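Long-range contacts in inositol-1-monophosphatase (Nostoc sp., PDB 5ZHH), which probably catalyses the hydrolysis of inositol monophosphates to free inositol and phosphate: residues A[204-209]-A[245-250]; A[233-238]-A[255-260]. One frame throughout, in Å; residues are numbered along the deposited sequence.

Following the chain from its N terminus, of the parts joined here strand 205-208 comes first; helix 213-225, strand 229-231, the loop holding 233-238 and strand 245-248 come next, and helix 253-261 last. Contact 1 closes the loop from strand 205-208 to strand 245-248 by pairing the two as antiparallel neighbours in the five-stranded mixed sheet. Contact 2 opens inside that loop and closes beyond it, on helix 253-261, so the two connections cross. Their centres lie about 9 Å apart. Tyr233 joins them: its ring meets that of Trp207 at about 80°, and its CE1 lies 3.4 Å from Ile245 O. Together they tie the sheet, the turn after strand 229-231 and the helix after strand 245-248 into one layered unit.

Contact 1: residues A[204-209]-A[245-250]; sequences DGYWER and ILATNG
Tyr206 and Ala247 form a hydrogen-bonded pair at the middle of two antiparallel strands, 205-208 and 245-248, whose directions differ by 174°. Tyr206 N reaches Ala247 O at 2.7 Å, and Ala247 N returns to Tyr206 O at 2.8 Å; Glu208 and Ile245 repeat the reciprocal pattern. Beyond the strand ends Asn249 N still bonds Asp204 O. Between the Tyr206-Ala247 pair and the Asn249-Asp204 bond, Gly205 faces Thr248 as a non-hydrogen-bonded pair, CA atoms 3.9 Å apart, a close approach that the missing side chain of Gly205 allows beside Thr248 CG2. The Tyr206 ring, swung anti to the backbone N (chi1 156°), reaches along the neighbouring strand: Ala247 CB sits at its edge, and CE2 meets Ile245 CG2 at 3.9 Å. Helices 191-199 and 213-225 pack on this face. On the other, Leu246 CD1 lies 4.2 Å from Trp207 CB, and helix 253-261 covers the leucine. The Tyr206 hydroxyl donates to Glu208 OE1 on its anti side at 2.5 Å, in the plane of the ring. Asp204 and Asn249 run side by side, both bonded to Ser146 OG. The backbone bonds thus set the register, and Ser146 links the buried carboxylate and amide at one end.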
loop_
_atom_site.group_PDB
_atom_site.type_symbol
_atom_site.label_atom_id
_atom_site.label_comp_id
_atom_site.label_asym_id
_atom_site.label_seq_id
_atom_site.Cartn_x
_atom_site.Cartn_y
_atom_site.Cartn_z
ATOM N N ASP A 204 7.844 20.064 14.628
ATOM C CA ASP A 204 9.018 20.915 14.712
ATOM C C ASP A 204 9.889 20.604 15.916
ATOM O O ASP A 204 11.045 21.024 15.942
ATOM C CB ASP A 204 8.586 22.384 14.743
ATOM C CG ASP A 204 7.689 22.734 13.576
ATOM O OD1 ASP A 204 8.110 22.527 12.409
ATOM O OD2 ASP A 204 6.557 23.188 13.820
ATOM N N GLY A 205 9.378 19.867 16.891
ATOM C CA GLY A 205 10.137 19.616 18.098
ATOM C C GLY A 205 9.432 18.625 18.992
ATOM O O GLY A 205 8.217 18.424 18.902
ATOM N N TYR A 206 10.222 18.018 19.866
ATOM C CA TYR A 206 9.787 16.940 20.737
ATOM C C TYR A 206 10.592 17.039 22.024
ATOM O O TYR A 206 11.785 17.352 21.987
ATOM C CB TYR A 206 9.982 15.578 20.041
ATOM C CG TYR A 206 10.114 14.381 20.967
ATOM C CD1 TYR A 206 9.036 13.929 21.719
ATOM C CD2 TYR A 206 11.329 13.706 21.084
ATOM C CE1 TYR A 206 9.164 12.827 22.561
ATOM C CE2 TYR A 206 11.465 12.613 21.924
ATOM C CZ TYR A 206 10.387 12.183 22.656
ATOM O OH TYR A 206 10.528 11.105 23.498
ATOM N N TRP A 207 9.928 16.843 23.161
ATOM C CA TRP A 207 10.627 16.754 24.436
ATOM C C TRP A 207 9.938 15.704 25.292
ATOM O O TRP A 207 8.736 15.473 25.156
ATOM C CB TRP A 207 10.677 18.104 25.172
ATOM C CG TRP A 207 9.450 18.403 25.971
ATOM C CD1 TRP A 207 9.266 18.192 27.316
ATOM C CD2 TRP A 207 8.225 18.957 25.481
ATOM N NE1 TRP A 207 8.004 18.590 27.688
ATOM C CE2 TRP A 207 7.344 19.064 26.583
ATOM C CE3 TRP A 207 7.788 19.386 24.220
ATOM C CZ2 TRP A 207 6.048 19.568 26.460
ATOM C CZ3 TRP A 207 6.500 19.884 24.098
ATOM C CH2 TRP A 207 5.644 19.974 25.217
ATOM N N GLU A 208 10.707 15.067 26.173
ATOM C CA GLU A 208 10.119 14.059 27.043
ATOM C C GLU A 208 11.081 13.745 28.179
ATOM O O GLU A 208 12.301 13.869 28.028
ATOM C CB GLU A 208 9.779 12.775 26.259
ATOM C CG GLU A 208 8.925 11.811 27.066
ATOM C CD GLU A 208 8.244 10.746 26.228
ATOM O OE1 GLU A 208 8.557 10.606 25.020
ATOM O OE2 GLU A 208 7.384 10.044 26.793
ATOM N N ARG A 209 10.517 13.357 29.320
ATOM C CA ARG A 209 11.279 12.823 30.436
ATOM C C ARG A 209 10.894 11.370 30.664
ATOM O O ARG A 209 9.860 10.893 30.182
ATOM C CB ARG A 209 11.046 13.633 31.720
ATOM C CG ARG A 209 9.632 13.545 32.264
ATOM C CD ARG A 209 9.543 14.028 33.709
ATOM N NE ARG A 209 10.235 13.142 34.640
ATOM C CZ ARG A 209 9.703 12.041 35.162
ATOM N NH1 ARG A 209 8.464 11.676 34.846
ATOM N NH2 ARG A 209 10.412 11.300 36.002
ATOM N N ILE A 245 15.108 14.418 27.128
ATOM C CA ILE A 245 15.549 14.693 25.767
ATOM C C ILE A 245 14.782 15.897 25.233
ATOM O O ILE A 245 13.581 16.052 25.482
ATOM C CB ILE A 245 15.369 13.453 24.864
ATOM C CG1 ILE A 245 15.846 13.766 23.441
ATOM C CG2 ILE A 245 13.908 12.996 24.879
ATOM C CD1 ILE A 245 16.015 12.535 22.547
ATOM N N LEU A 246 15.496 16.767 24.520
ATOM C CA LEU A 246 14.906 17.871 23.767
ATOM C C LEU A 246 15.394 17.747 22.331
ATOM O O LEU A 246 16.602 17.802 22.085
ATOM C CB LEU A 246 15.311 19.227 24.350
ATOM C CG LEU A 246 14.980 20.459 23.503
ATOM C CD1 LEU A 246 13.470 20.564 23.310
ATOM C CD2 LEU A 246 15.526 21.726 24.163
ATOM N N ALA A 247 14.466 17.572 21.390
ATOM C CA ALA A 247 14.820 17.218 20.016
ATOM C C ALA A 247 13.987 18.043 19.046
ATOM O O ALA A 247 12.758 17.936 19.041
ATOM C CB ALA A 247 14.599 15.721 19.776
ATOM N N THR A 248 14.645 18.874 18.232
ATOM C CA THR A 248 13.930 19.836 17.400
ATOM C C THR A 248 14.556 19.921 16.019
ATOM O O THR A 248 15.599 19.318 15.739
ATOM C CB THR A 248 13.922 21.240 18.021
ATOM O OG1 THR A 248 15.223 21.821 17.881
ATOM C CG2 THR A 248 13.527 21.198 19.500
ATOM N N ASN A 249 13.923 20.732 15.165
ATOM C CA ASN A 249 14.463 21.060 13.851
ATOM C C ASN A 249 15.699 21.945 13.921
ATOM O O ASN A 249 16.283 22.223 12.872
ATOM C CB ASN A 249 13.399 21.746 12.978
ATOM C CG ASN A 249 12.936 23.098 13.533
ATOM O OD1 ASN A 249 13.492 23.626 14.499
ATOM N ND2 ASN A 249 11.904 23.667 12.904
ATOM N N GLY A 250 16.108 22.405 15.102
ATOM C CA GLY A 250 17.290 23.241 15.184
ATOM C C GLY A 250 16.981 24.725 15.186
ATOM O O GLY A 250 17.695 25.508 15.820
#

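Contact 2: residues A[233-238]-A[255-260]; sequences YDSTPL and NLSRAL
Ser257 turns its OG anti to the backbone N (chi1 177°), out from helix 253-261 to the carbonyl of Tyr233, while Ser235, with OG anti to its carbonyl carbon (chi1 -67°), approaches the same hydroxyl. The arrangement joins a helix to the turn that follows strand 229-231, an Asx turn in which Asp234 OD1 accepts from Thr236 N. Ser257 OG donates to Tyr233 O at 2.6 Å, in the carbonyl plane and on a lone pair, with a C=O...O angle of 143°. Ser235 OG stands 3.1 Å from Ser257 OG, close enough for a hydrogen bond, though whether its proton goes there is not settled. The buried Ser257 thus meets two groups of the turn through one oxygen. Without the hydroxyl, as with an alanine here, the Tyr233 carbonyl would probably lose its donor from the helix and Ser235 OG a close polar neighbour, weakening the tie between turn and helix. One helical turn further on, Leu260 lays CD1 over one face of the Tyr233 ring, offset toward the rim, with CG as its nearest ring atom at 4.1 Å. The two side chains cross at about a right angle. Leu260 also touches Leu246 of strand 245-248 and Leu178 of helix 172-181, so the apolar part of the contact continues into the layer between sheet and helices. The turn is braced from within by a second bond to Asp234: Thr236 OG1 meets the syn lone pair of OD1 at 2.6 Å, whereas Thr236 N reaches that oxygen from above the carboxylate plane.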
loop_
_atom_site.group_PDB
_atom_site.type_symbol
_atom_site.label_atom_id
_atom_site.label_comp_id
_atom_site.label_asym_id
_atom_site.label_seq_id
_atom_site.Cartn_x
_atom_site.Cartn_y
_atom_site.Cartn_z
ATOM N N TYR A 233 17.159 19.600 28.260
ATOM C CA TYR A 233 16.164 20.671 28.252
ATOM C C TYR A 233 16.824 22.048 28.214
ATOM O O TYR A 233 16.328 22.962 27.541
ATOM C CB TYR A 233 15.246 20.572 29.470
ATOM C CG TYR A 233 14.169 19.498 29.442
ATOM C CD1 TYR A 233 14.247 18.384 28.593
ATOM C CD2 TYR A 233 13.073 19.595 30.290
ATOM C CE1 TYR A 233 13.239 17.407 28.603
ATOM C CE2 TYR A 233 12.086 18.635 30.312
ATOM C CZ TYR A 233 12.166 17.544 29.473
ATOM O OH TYR A 233 11.156 16.603 29.528
ATOM N N ASP A 234 17.938 22.224 28.931
ATOM C CA ASP A 234 18.590 23.527 29.033
ATOM C C ASP A 234 19.619 23.771 27.938
ATOM O O ASP A 234 20.384 24.739 28.034
ATOM C CB ASP A 234 19.254 23.694 30.406
ATOM C CG ASP A 234 20.358 22.679 30.662
ATOM O OD1 ASP A 234 20.673 21.874 29.766
ATOM O OD2 ASP A 234 20.919 22.685 31.774
ATOM N N SER A 235 19.654 22.919 26.911
ATOM C CA SER A 235 20.533 22.995 25.747
ATOM C C SER A 235 21.971 22.588 26.047
ATOM O O SER A 235 22.821 22.694 25.159
ATOM C CB SER A 235 20.536 24.384 25.093
ATOM O OG SER A 235 19.272 24.668 24.522
ATOM N N THR A 236 22.278 22.123 27.255
ATOM C CA THR A 236 23.540 21.435 27.464
ATOM C C THR A 236 23.451 20.059 26.797
ATOM O O THR A 236 22.359 19.621 26.429
ATOM C CB THR A 236 23.846 21.321 28.956
ATOM O OG1 THR A 236 22.846 20.519 29.597
ATOM C CG2 THR A 236 23.891 22.709 29.603
ATOM N N PRO A 237 24.586 19.385 26.574
ATOM C CA PRO A 237 24.564 18.158 25.760
ATOM C C PRO A 237 23.609 17.093 26.287
ATOM O O PRO A 237 23.357 16.979 27.489
ATOM C CB PRO A 237 26.017 17.669 25.807
ATOM C CG PRO A 237 26.823 18.883 26.075
ATOM C CD PRO A 237 25.963 19.851 26.830
ATOM N N LEU A 238 23.085 16.299 25.353
ATOM C CA LEU A 238 22.182 15.207 25.692
ATOM C C LEU A 238 22.837 14.246 26.673
ATOM O O LEU A 238 23.992 13.848 26.495
ATOM C CB LEU A 238 21.776 14.456 24.426
ATOM C CG LEU A 238 20.895 13.219 24.619
ATOM C CD1 LEU A 238 19.537 13.643 25.112
ATOM C CD2 LEU A 238 20.777 12.434 23.318
ATOM N N ASN A 255 14.312 28.546 21.371
ATOM C CA ASN A 255 13.029 29.046 21.852
ATOM C C ASN A 255 12.331 28.002 22.713
ATOM O O ASN A 255 11.786 28.322 23.774
ATOM C CB ASN A 255 12.139 29.431 20.673
ATOM C CG ASN A 255 12.763 30.494 19.780
ATOM O OD1 ASN A 255 12.791 30.340 18.561
ATOM N ND2 ASN A 255 13.253 31.572 20.376
ATOM N N LEU A 256 12.340 26.745 22.272
ATOM C CA LEU A 256 11.711 25.692 23.060
ATOM C C LEU A 256 12.477 25.448 24.355
ATOM O O LEU A 256 11.873 25.226 25.410
ATOM C CB LEU A 256 11.606 24.415 22.224
ATOM C CG LEU A 256 10.899 23.204 22.835
ATOM C CD1 LEU A 256 9.591 23.600 23.495
ATOM C CD2 LEU A 256 10.652 22.163 21.741
ATOM N N SER A 257 13.810 25.495 24.299
ATOM C CA SER A 257 14.594 25.329 25.519
ATOM C C SER A 257 14.254 26.419 26.536
ATOM O O SER A 257 14.065 26.132 27.725
ATOM C CB SER A 257 16.087 25.337 25.178
ATOM O OG SER A 257 16.882 25.254 26.347
ATOM N N ARG A 258 14.140 27.670 26.079
ATOM C CA ARG A 258 13.765 28.764 26.975
ATOM C C ARG A 258 12.406 28.506 27.620
ATOM O O ARG A 258 12.236 28.684 28.832
ATOM C CB ARG A 258 13.752 30.098 26.220
ATOM C CG ARG A 258 13.195 31.241 27.091
ATOM C CD ARG A 258 13.187 32.598 26.394
ATOM N NE ARG A 258 12.102 32.770 25.430
ATOM C CZ ARG A 258 10.896 33.237 25.740
ATOM N NH1 ARG A 258 10.598 33.554 26.995
ATOM N NH2 ARG A 258 9.974 33.364 24.785
ATOM N N ALA A 259 11.422 28.081 26.822
ATOM C CA ALA A 259 10.103 27.782 27.374
ATOM C C ALA A 259 10.184 26.687 28.432
ATOM O O ALA A 259 9.532 26.775 29.480
ATOM C CB ALA A 259 9.141 27.386 26.257
ATOM N N LEU A 260 11.003 25.662 28.186
ATOM C CA LEU A 260 11.180 24.589 29.164
ATOM C C LEU A 260 11.869 25.087 30.436
ATOM O O LEU A 260 11.646 24.529 31.518
ATOM C CB LEU A 260 11.950 23.430 28.524
ATOM C CG LEU A 260 11.149 22.696 27.443
ATOM C CD1 LEU A 260 12.001 21.661 26.692
ATOM C CD2 LEU A 260 9.904 22.039 28.035
#